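Local coordinates for protein pyridoxal kinase (Entamoeba histolytica, PDB 4S1H) that probably phosphorylates pyridoxal at the expense of ATP to give pyridoxal 5'-phosphate, and binds ADP and magnesium, at residues E68-T81 and R96-C110. Sequence-based numbering, arbitrary orientation.
Sequences EVNHLDKDIEFLVT and RVKRIKDNKKVYFLC
Backbone pairing of Leu-79 with Tyr-107 and Leu-109 defines the contact: strands 78-81 and 107-110 run 13° apart in the same sense. Leu-79 N donates to Tyr-107 O and Leu-79 O accepts from Leu-109 N, both at 2.9 Å; Tyr-107 N to Glu-77 O and Thr-81 N to Leu-109 O extend the parallel register at the two ends.

Apolar contacts fill the side facing helix 87-100. Leu-79 CD2 lies over one face of the Phe-108 ring, 3.9 Å from its centroid, a CH-pi contact set up by a side chain whose CG stands opposite its own backbone N. The same methyl presses on Val-97 CG2 at 3.5 Å, tighter than usual for two carbons. Thr-81 meets that ring at its edge, OG1 lying 3.4 Å from Phe-108 CE1. Nearer the strand starts, Ile-76 CG2 touches Ile-100 CG2 and Val-106 CG1. On the other sheet face, Phe-78 CD1 rests against Tyr-107 CB, while helix 216-229 packs on Phe-78, Val-80 and Leu-109.

Charged side chains link helix 57-69 to helix 87-100. Arg-99 NH1 donates a salt-bridged hydrogen bond of 3.0 Å to the syn lone pair of Glu-68 OE1; it is bent (135°), the oxygen being tilted out of the guanidinium plane, and carboxylate and guanidinium stand 80° apart. A water links this oxygen to Arg-96 NH1, whose direct salt bridge to it is long; Glu-92 and Asp-65 also hold Arg-96.

Separately, Lys-104 CE covers the buried Ile-76 O at 3.2 Å, a carbon contact to an oxygen with no hydrogen-bond partner in the model. Its NZ donates hydrogen bonds to Ile-100 O and, less certainly because Asn-103 is poorly ordered, to Asn-103 OD1.

Strand 78-81, helix 87-100 and strand 107-110 thus form a beta-alpha-beta crossover of the ribokinase-like fold, whose second strand leads directly to the magnesium ligand Asp-111.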
ATOM      1  N   GLU A  68      -6.742  17.198  -6.574  1.00 22.06           N
ATOM      2  CA  GLU A  68      -7.776  17.968  -7.284  1.00 23.49           C
ATOM      3  C   GLU A  68      -7.201  18.720  -8.480  1.00 24.90           C
ATOM      4  O   GLU A  68      -7.720  18.603  -9.588  1.00 29.09           O
ATOM      5  CB  GLU A  68      -8.467  18.931  -6.315  1.00 28.37           C
ATOM      6  CG  GLU A  68      -9.726  19.574  -6.887  1.00 42.21           C
ATOM      7  CD  GLU A  68     -10.463  20.443  -5.870  1.00 40.50           C
ATOM      8  OE1 GLU A  68     -10.604  20.025  -4.709  1.00 39.08           O
ATOM      9  OE2 GLU A  68     -10.918  21.538  -6.234  1.00 52.10           O
ATOM     10  N   VAL A  69      -6.102  19.446  -8.269  1.00 22.12           N
ATOM     11  CA  VAL A  69      -5.494  20.275  -9.328  1.00 24.01           C
ATOM     12  C   VAL A  69      -4.983  19.424 -10.501  1.00 22.47           C
ATOM     13  O   VAL A  69      -5.090  19.837 -11.669  1.00 24.29           O
ATOM     14  CB  VAL A  69      -4.348  21.137  -8.756  1.00 23.96           C
ATOM     15  CG1 VAL A  69      -3.500  21.753  -9.867  1.00 25.61           C
ATOM     16  CG2 VAL A  69      -4.926  22.218  -7.862  1.00 31.74           C
ATOM     17  N   ASN A  70      -4.424  18.256 -10.198  1.00 21.41           N
ATOM     18  CA  ASN A  70      -3.983  17.316 -11.225  1.00 22.00           C
ATOM     19  C   ASN A  70      -5.101  16.426 -11.805  1.00 21.39           C
ATOM     20  O   ASN A  70      -4.818  15.531 -12.600  1.00 22.20           O
ATOM     21  CB  ASN A  70      -2.824  16.452 -10.718  1.00 20.32           C
ATOM     22  CG  ASN A  70      -1.565  17.242 -10.459  1.00 21.95           C
ATOM     23  OD1 ASN A  70      -1.183  18.119 -11.252  1.00 25.30           O
ATOM     24  ND2 ASN A  70      -0.879  16.908  -9.379  1.00 19.22           N
ATOM     25  N   HIS A  71      -6.362  16.695 -11.430  1.00 22.22           N
ATOM     26  CA  HIS A  71      -7.562  15.982 -11.916  1.00 24.96           C
ATOM     27  C   HIS A  71      -7.556  14.472 -11.682  1.00 25.53           C
ATOM     28  O   HIS A  71      -8.202  13.710 -12.407  1.00 32.31           O
ATOM     29  CB  HIS A  71      -7.781  16.311 -13.391  1.00 35.64           C
ATOM     30  CG  HIS A  71      -7.638  17.769 -13.701  1.00 35.42           C
ATOM     31  ND1 HIS A  71      -8.602  18.693 -13.361  1.00 45.82           N
ATOM     32  CD2 HIS A  71      -6.635  18.466 -14.286  1.00 43.81           C
ATOM     33  CE1 HIS A  71      -8.209  19.896 -13.746  1.00 41.82           C
ATOM     34  NE2 HIS A  71      -7.019  19.785 -14.308  1.00 55.07           N
ATOM     35  N   LEU A  72      -6.903  14.052 -10.597  1.00 20.75           N
ATOM     36  CA  LEU A  72      -6.758  12.622 -10.272  1.00 19.95           C
ATOM     37  C   LEU A  72      -7.947  12.029  -9.506  1.00 21.40           C
ATOM     38  O   LEU A  72      -8.065  10.803  -9.411  1.00 18.52           O
ATOM     39  CB  LEU A  72      -5.455  12.407  -9.477  1.00 21.09           C
ATOM     40  CG  LEU A  72      -4.189  12.784 -10.275  1.00 21.73           C
ATOM     41  CD1 LEU A  72      -2.938  12.776  -9.413  1.00 26.56           C
ATOM     42  CD2 LEU A  72      -4.001  11.864 -11.476  1.00 22.61           C
ATOM     43  N   ASP A  73      -8.816  12.902  -9.000  1.00 19.93           N
ATOM     44  CA  ASP A  73     -10.013  12.481  -8.226  1.00 21.31           C
ATOM     45  C   ASP A  73     -11.351  12.777  -8.910  1.00 22.15           C
ATOM     46  O   ASP A  73     -12.400  12.704  -8.246  1.00 22.00           O
ATOM     47  CB  ASP A  73      -9.990  13.130  -6.827  1.00 24.63           C
ATOM     48  CG  ASP A  73     -10.099  14.664  -6.876  1.00 29.73           C
ATOM     49  OD1 ASP A  73     -10.024  15.288  -7.973  1.00 28.66           O
ATOM     50  OD2 ASP A  73     -10.249  15.271  -5.806  1.00 47.54           O
ATOM     51  N   LYS A  74     -11.315  13.084 -10.213  1.00 22.41           N
ATOM     52  CA  LYS A  74     -12.507  13.586 -10.900  1.00 26.87           C
ATOM     53  C   LYS A  74     -13.561  12.479 -11.124  1.00 25.99           C
ATOM     54  O   LYS A  74     -14.730  12.777 -11.287  1.00 31.73           O
ATOM     55  CB  LYS A  74     -12.137  14.307 -12.220  1.00 28.81           C
ATOM     56  CG  LYS A  74     -12.339  13.489 -13.490  1.00 39.38           C
ATOM     57  CD  LYS A  74     -11.615  14.053 -14.727  1.00 64.31           C
ATOM     58  CE  LYS A  74     -10.763  12.996 -15.406  1.00 58.66           C
ATOM     59  NZ  LYS A  74     -11.582  12.101 -16.269  1.00 82.36           N
ATOM     60  N   ASP A  75     -13.117  11.222 -11.126  1.00 21.51           N
ATOM     61  CA  ASP A  75     -13.926  10.072 -11.507  1.00 21.95           C
ATOM     62  C   ASP A  75     -14.269   9.154 -10.317  1.00 22.40           C
ATOM     63  O   ASP A  75     -14.798   8.079 -10.520  1.00 21.59           O
ATOM     64  CB  ASP A  75     -13.168   9.256 -12.566  1.00 29.21           C
ATOM     65  CG  ASP A  75     -12.832  10.078 -13.814  1.00 41.16           C
ATOM     66  OD1 ASP A  75     -13.771  10.653 -14.401  1.00 38.18           O
ATOM     67  OD2 ASP A  75     -11.637  10.169 -14.183  1.00 58.12           O
ATOM     68  N   ILE A  76     -13.955   9.591  -9.099  1.00 20.40           N
ATOM     69  CA  ILE A  76     -14.204   8.828  -7.883  1.00 17.42           C
ATOM     70  C   ILE A  76     -15.688   8.471  -7.809  1.00 18.05           C
ATOM     71  O   ILE A  76     -16.503   9.328  -8.027  1.00 19.36           O
ATOM     72  CB  ILE A  76     -13.787   9.664  -6.638  1.00 18.60           C
ATOM     73  CG1 ILE A  76     -12.265   9.820  -6.571  1.00 19.34           C
ATOM     74  CG2 ILE A  76     -14.283   9.068  -5.330  1.00 18.66           C
ATOM     75  CD1 ILE A  76     -11.498   8.535  -6.711  1.00 26.47           C
ATOM     76  N   GLU A  77     -15.987   7.197  -7.625  1.00 17.01           N
ATOM     77  CA  GLU A  77     -17.387   6.728  -7.381  1.00 17.02           C
ATOM     78  C   GLU A  77     -17.616   6.212  -5.967  1.00 18.02           C
ATOM     79  O   GLU A  77     -18.774   5.996  -5.565  1.00 16.73           O
ATOM     80  CB  GLU A  77     -17.753   5.643  -8.390  1.00 20.11           C
ATOM     81  CG  GLU A  77     -17.711   6.112  -9.843  1.00 24.46           C
ATOM     82  CD  GLU A  77     -17.917   4.981 -10.839  1.00 33.90           C
ATOM     83  OE1 GLU A  77     -18.752   4.084 -10.582  1.00 42.92           O
ATOM     84  OE2 GLU A  77     -17.252   4.991 -11.894  1.00 46.02           O
ATOM     85  N   PHE A  78     -16.527   5.989  -5.233  1.00 17.19           N
ATOM     86  CA  PHE A  78     -16.548   5.341  -3.928  1.00 15.87           C
ATOM     87  C   PHE A  78     -15.545   6.009  -3.025  1.00 16.87           C
ATOM     88  O   PHE A  78     -14.412   6.311  -3.441  1.00 15.50           O
ATOM     89  CB  PHE A  78     -16.236   3.844  -4.046  1.00 14.84           C
ATOM     90  CG  PHE A  78     -17.226   3.105  -4.881  1.00 15.92           C
ATOM     91  CD1 PHE A  78     -18.391   2.575  -4.286  1.00 18.16           C
ATOM     92  CD2 PHE A  78     -17.057   2.982  -6.237  1.00 17.17           C
ATOM     93  CE1 PHE A  78     -19.341   1.913  -5.053  1.00 19.56           C
ATOM     94  CE2 PHE A  78     -17.996   2.345  -7.027  1.00 22.00           C
ATOM     95  CZ  PHE A  78     -19.123   1.792  -6.425  1.00 18.94           C
ATOM     96  N   LEU A  79     -15.966   6.223  -1.775  1.00 15.97           N
ATOM     97  CA  LEU A  79     -15.144   6.821  -0.771  1.00 14.98           C
ATOM     98  C   LEU A  79     -15.138   5.944   0.439  1.00 18.82           C
ATOM     99  O   LEU A  79     -16.192   5.413   0.793  1.00 14.76           O
ATOM    100  CB  LEU A  79     -15.711   8.173  -0.431  1.00 16.41           C
ATOM    101  CG  LEU A  79     -14.973   9.004   0.593  1.00 32.75           C
ATOM    102  CD1 LEU A  79     -13.615   9.433   0.077  1.00 37.59           C
ATOM    103  CD2 LEU A  79     -15.817  10.217   0.880  1.00 42.22           C
ATOM    104  N   VAL A  80     -13.971   5.782   1.060  1.00 14.37           N
ATOM    105  CA  VAL A  80     -13.842   5.067   2.344  1.00 13.58           C
ATOM    106  C   VAL A  80     -13.036   5.899   3.288  1.00 15.73           C
ATOM    107  O   VAL A  80     -12.001   6.474   2.876  1.00 15.12           O
ATOM    108  CB  VAL A  80     -13.152   3.701   2.220  1.00 15.13           C
ATOM    109  CG1 VAL A  80     -12.997   3.023   3.575  1.00 16.77           C
ATOM    110  CG2 VAL A  80     -13.905   2.818   1.267  1.00 21.17           C
ATOM    111  N   THR A  81     -13.472   5.983   4.528  1.00 15.34           N
ATOM    112  CA  THR A  81     -12.666   6.544   5.579  1.00 14.28           C
ATOM    113  C   THR A  81     -12.494   5.527   6.665  1.00 14.62           C
ATOM    114  O   THR A  81     -13.414   4.701   6.934  1.00 15.90           O
ATOM    115  CB  THR A  81     -13.206   7.895   6.094  1.00 15.18           C
ATOM    116  OG1 THR A  81     -14.462   7.663   6.731  1.00 16.23           O
ATOM    117  CG2 THR A  81     -13.372   8.927   4.979  1.00 17.98           C
ATOM    118  N   ARG A  96     -13.925  17.759   2.205  1.00 18.36           N
ATOM    119  CA  ARG A  96     -13.565  17.065   0.950  1.00 18.36           C
ATOM    120  C   ARG A  96     -14.685  16.131   0.522  1.00 20.19           C
ATOM    121  O   ARG A  96     -15.039  16.108  -0.646  1.00 19.08           O
ATOM    122  CB  ARG A  96     -12.284  16.276   1.123  1.00 19.10           C
ATOM    123  CG  ARG A  96     -11.076  17.131   1.487  1.00 20.86           C
ATOM    124  CD  ARG A  96     -10.732  18.172   0.453  1.00 22.44           C
ATOM    125  NE  ARG A  96      -9.666  19.066   0.942  1.00 22.66           N
ATOM    126  CZ  ARG A  96      -8.821  19.741   0.177  1.00 25.72           C
ATOM    127  NH1 ARG A  96      -8.887  19.642  -1.141  1.00 22.56           N
ATOM    128  NH2 ARG A  96      -7.895  20.525   0.741  1.00 28.84           N
ATOM    129  N   VAL A  97     -15.338  15.469   1.493  1.00 18.16           N
ATOM    130  CA  VAL A  97     -16.492  14.601   1.210  1.00 19.93           C
ATOM    131  C   VAL A  97     -17.647  15.333   0.576  1.00 20.40           C
ATOM    132  O   VAL A  97     -18.229  14.866  -0.420  1.00 22.29           O
ATOM    133  CB  VAL A  97     -17.013  13.924   2.490  1.00 19.20           C
ATOM    134  CG1 VAL A  97     -18.371  13.230   2.266  1.00 24.14           C
ATOM    135  CG2 VAL A  97     -15.995  12.938   3.005  1.00 21.16           C
ATOM    136  N   LYS A  98     -18.005  16.466   1.169  1.00 22.20           N
ATOM    137  CA  LYS A  98     -19.044  17.312   0.640  1.00 27.71           C
ATOM    138  C   LYS A  98     -18.743  17.708  -0.800  1.00 24.11           C
ATOM    139  O   LYS A  98     -19.619  17.623  -1.645  1.00 27.99           O
ATOM    140  CB  LYS A  98     -19.253  18.560   1.502  1.00 28.46           C
ATOM    141  CG  LYS A  98     -20.002  18.259   2.790  1.00 32.33           C
ATOM    142  CD  LYS A  98     -20.529  19.508   3.480  1.00 48.54           C
ATOM    143  CE  LYS A  98     -19.421  20.263   4.190  1.00 43.46           C
ATOM    144  NZ  LYS A  98     -19.935  21.535   4.766  1.00 45.58           N
ATOM    145  N   ARG A  99     -17.515  18.141  -1.062  1.00 23.38           N
ATOM    146  CA  ARG A  99     -17.127  18.556  -2.416  1.00 27.53           C
ATOM    147  C   ARG A  99     -17.217  17.374  -3.386  1.00 24.66           C
ATOM    148  O   ARG A  99     -17.752  17.527  -4.480  1.00 29.42           O
ATOM    149  CB  ARG A  99     -15.724  19.156  -2.409  1.00 27.35           C
ATOM    150  CG  ARG A  99     -15.201  19.625  -3.769  1.00 35.69           C
ATOM    151  CD  ARG A  99     -13.799  20.212  -3.627  1.00 36.05           C
ATOM    152  NE  ARG A  99     -13.812  21.487  -2.891  1.00 55.32           N
ATOM    153  CZ  ARG A  99     -12.754  22.070  -2.309  1.00 71.68           C
ATOM    154  NH1 ARG A  99     -11.541  21.516  -2.338  1.00 47.11           N
ATOM    155  NH2 ARG A  99     -12.915  23.230  -1.677  1.00 71.42           N
ATOM    156  N   ILE A 100     -16.715  16.214  -2.977  1.00 24.00           N
ATOM    157  CA  ILE A 100     -16.681  15.035  -3.841  1.00 25.17           C
ATOM    158  C   ILE A 100     -18.116  14.560  -4.186  1.00 33.30           C
ATOM    159  O   ILE A 100     -18.395  14.207  -5.330  1.00 29.40           O
ATOM    160  CB  ILE A 100     -15.792  13.925  -3.235  1.00 30.62           C
ATOM    161  CG1 ILE A 100     -14.309  14.318  -3.349  1.00 34.00           C
ATOM    162  CG2 ILE A 100     -16.017  12.598  -3.941  1.00 36.82           C
ATOM    163  CD1 ILE A 100     -13.406  13.521  -2.431  1.00 49.32           C
ATOM    164  N   LYS A 101     -19.028  14.631  -3.220  1.00 25.73           N
ATOM    165  CA  LYS A 101     -20.456  14.301  -3.437  1.00 28.29           C
ATOM    166  C   LYS A 101     -21.319  15.353  -4.167  1.00 32.06           C
ATOM    167  O   LYS A 101     -22.489  15.096  -4.446  1.00 37.63           O
ATOM    168  CB  LYS A 101     -21.119  13.940  -2.105  1.00 28.86           C
ATOM    169  CG  LYS A 101     -20.636  12.625  -1.563  1.00 23.33           C
ATOM    170  CD  LYS A 101     -21.278  12.324  -0.210  1.00 30.10           C
ATOM    171  CE  LYS A 101     -21.386  10.841   0.051  1.00 36.16           C
ATOM    172  NZ  LYS A 101     -22.572  10.209  -0.591  1.00 39.33           N
ATOM    173  N   ASP A 102     -20.762  16.529  -4.470  1.00 34.36           N
ATOM    174  CA  ASP A 102     -21.527  17.634  -5.072  1.00 39.39           C
ATOM    175  C   ASP A 102     -21.721  17.495  -6.586  1.00 42.13           C
ATOM    176  O   ASP A 102     -22.738  17.945  -7.116  1.00101.31           O
ATOM    177  CB  ASP A 102     -20.842  18.976  -4.762  1.00 45.35           C
ATOM    178  CG  ASP A 102     -21.710  20.177  -5.094  1.00 58.12           C
ATOM    179  OD1 ASP A 102     -22.762  20.351  -4.441  1.00 86.58           O
ATOM    180  OD2 ASP A 102     -21.331  20.948  -6.001  1.00 61.99           O
ATOM    181  N   ASN A 103     -20.754  16.906  -7.283  1.00 59.84           N
ATOM    182  CA  ASN A 103     -20.802  16.829  -8.760  1.00 99.62           C
ATOM    183  C   ASN A 103     -21.134  15.457  -9.331  1.00 89.49           C
ATOM    184  O   ASN A 103     -21.286  15.311 -10.549  1.00121.47           O
ATOM    185  CB  ASN A 103     -19.486  17.318  -9.369  1.00109.92           C
ATOM    186  CG  ASN A 103     -18.313  16.441  -9.021  1.00106.49           C
ATOM    187  OD1 ASN A 103     -18.154  16.039  -7.870  1.00 65.35           O
ATOM    188  ND2 ASN A 103     -17.470  16.157 -10.007  1.00 59.91           N
ATOM    189  N   LYS A 104     -21.243  14.462  -8.458  1.00 76.65           N
ATOM    190  CA  LYS A 104     -21.478  13.091  -8.884  1.00 46.05           C
ATOM    191  C   LYS A 104     -22.005  12.274  -7.733  1.00 56.77           C
ATOM    192  O   LYS A 104     -21.890  12.673  -6.572  1.00 45.57           O
ATOM    193  CB  LYS A 104     -20.191  12.471  -9.434  1.00 47.69           C
ATOM    194  CG  LYS A 104     -18.971  12.617  -8.539  1.00 48.54           C
ATOM    195  CD  LYS A 104     -17.656  12.477  -9.301  1.00 43.31           C
ATOM    196  CE  LYS A 104     -16.475  12.477  -8.341  1.00 47.65           C
ATOM    197  NZ  LYS A 104     -16.317  13.761  -7.605  1.00 52.96           N
ATOM    198  N   LYS A 105     -22.596  11.133  -8.063  1.00 48.25           N
ATOM    199  CA  LYS A 105     -23.019  10.177  -7.058  1.00 33.97           C
ATOM    200  C   LYS A 105     -21.779   9.422  -6.562  1.00 25.64           C
ATOM    201  O   LYS A 105     -21.052   8.818  -7.355  1.00 38.02           O
ATOM    202  CB  LYS A 105     -24.052   9.221  -7.624  1.00 40.10           C
ATOM    203  CG  LYS A 105     -24.912   8.616  -6.537  1.00 40.41           C
ATOM    204  CD  LYS A 105     -25.890   7.620  -7.081  1.00 63.39           C
ATOM    205  CE  LYS A 105     -27.189   7.673  -6.296  1.00 58.65           C
ATOM    206  NZ  LYS A 105     -28.222   6.749  -6.832  1.00 78.96           N
ATOM    207  N   VAL A 106     -21.505   9.522  -5.270  1.00 25.19           N
ATOM    208  CA  VAL A 106     -20.363   8.871  -4.664  1.00 20.62           C
ATOM    209  C   VAL A 106     -20.889   8.087  -3.462  1.00 25.56           C
ATOM    210  O   VAL A 106     -21.518   8.654  -2.579  1.00 30.46           O
ATOM    211  CB  VAL A 106     -19.285   9.883  -4.229  1.00 24.12           C
ATOM    212  CG1 VAL A 106     -18.096   9.201  -3.555  1.00 29.13           C
ATOM    213  CG2 VAL A 106     -18.820  10.686  -5.442  1.00 21.18           C
ATOM    214  N   TYR A 107     -20.643   6.792  -3.461  1.00 18.20           N
ATOM    215  CA  TYR A 107     -21.004   5.914  -2.364  1.00 16.71           C
ATOM    216  C   TYR A 107     -19.910   5.989  -1.276  1.00 17.10           C
ATOM    217  O   TYR A 107     -18.763   5.604  -1.493  1.00 17.22           O
ATOM    218  CB  TYR A 107     -21.180   4.486  -2.885  1.00 16.78           C
ATOM    219  CG  TYR A 107     -21.732   3.470  -1.892  1.00 16.53           C
ATOM    220  CD1 TYR A 107     -23.112   3.277  -1.741  1.00 17.96           C
ATOM    221  CD2 TYR A 107     -20.882   2.657  -1.140  1.00 15.43           C
ATOM    222  CE1 TYR A 107     -23.608   2.331  -0.843  1.00 20.43           C
ATOM    223  CE2 TYR A 107     -21.372   1.713  -0.233  1.00 19.28           C
ATOM    224  CZ  TYR A 107     -22.734   1.547  -0.100  1.00 18.76           C
ATOM    225  OH  TYR A 107     -23.217   0.606   0.785  1.00 29.14           O
ATOM    226  N   PHE A 108     -20.273   6.477  -0.093  1.00 15.36           N
ATOM    227  CA  PHE A 108     -19.328   6.671   0.998  1.00 14.81           C
ATOM    228  C   PHE A 108     -19.560   5.657   2.098  1.00 15.17           C
ATOM    229  O   PHE A 108     -20.624   5.645   2.739  1.00 14.94           O
ATOM    230  CB  PHE A 108     -19.426   8.110   1.482  1.00 16.05           C
ATOM    231  CG  PHE A 108     -18.624   8.435   2.727  1.00 16.67           C
ATOM    232  CD1 PHE A 108     -17.458   7.747   3.084  1.00 15.73           C
ATOM    233  CD2 PHE A 108     -19.064   9.467   3.565  1.00 16.77           C
ATOM    234  CE1 PHE A 108     -16.751   8.095   4.227  1.00 15.90           C
ATOM    235  CE2 PHE A 108     -18.326   9.830   4.671  1.00 17.44           C
ATOM    236  CZ  PHE A 108     -17.169   9.150   5.004  1.00 15.06           C
ATOM    237  N   LEU A 109     -18.597   4.764   2.267  1.00 13.61           N
ATOM    238  CA  LEU A 109     -18.531   3.839   3.388  1.00 14.43           C
ATOM    239  C   LEU A 109     -17.632   4.450   4.443  1.00 18.27           C
ATOM    240  O   LEU A 109     -16.423   4.600   4.233  1.00 14.56           O
ATOM    241  CB  LEU A 109     -17.986   2.476   2.933  1.00 15.54           C
ATOM    242  CG  LEU A 109     -17.988   1.323   3.957  1.00 15.18           C
ATOM    243  CD1 LEU A 109     -17.761   0.010   3.227  1.00 20.55           C
ATOM    244  CD2 LEU A 109     -16.969   1.480   5.060  1.00 17.39           C
ATOM    245  N   CYS A 110     -18.194   4.799   5.582  1.00 15.36           N
ATOM    246  CA  CYS A 110     -17.465   5.332   6.710  1.00 14.19           C
ATOM    247  C   CYS A 110     -17.245   4.209   7.704  1.00 15.65           C
ATOM    248  O   CYS A 110     -18.208   3.647   8.243  1.00 16.77           O
ATOM    249  CB  CYS A 110     -18.211   6.503   7.355  1.00 14.34           C
ATOM    250  SG  CYS A 110     -17.342   7.245   8.748  1.00 18.03           S
TER
HETATM  251  O   HOH W   1     -10.752  18.024  -2.745  1.00 36.10           O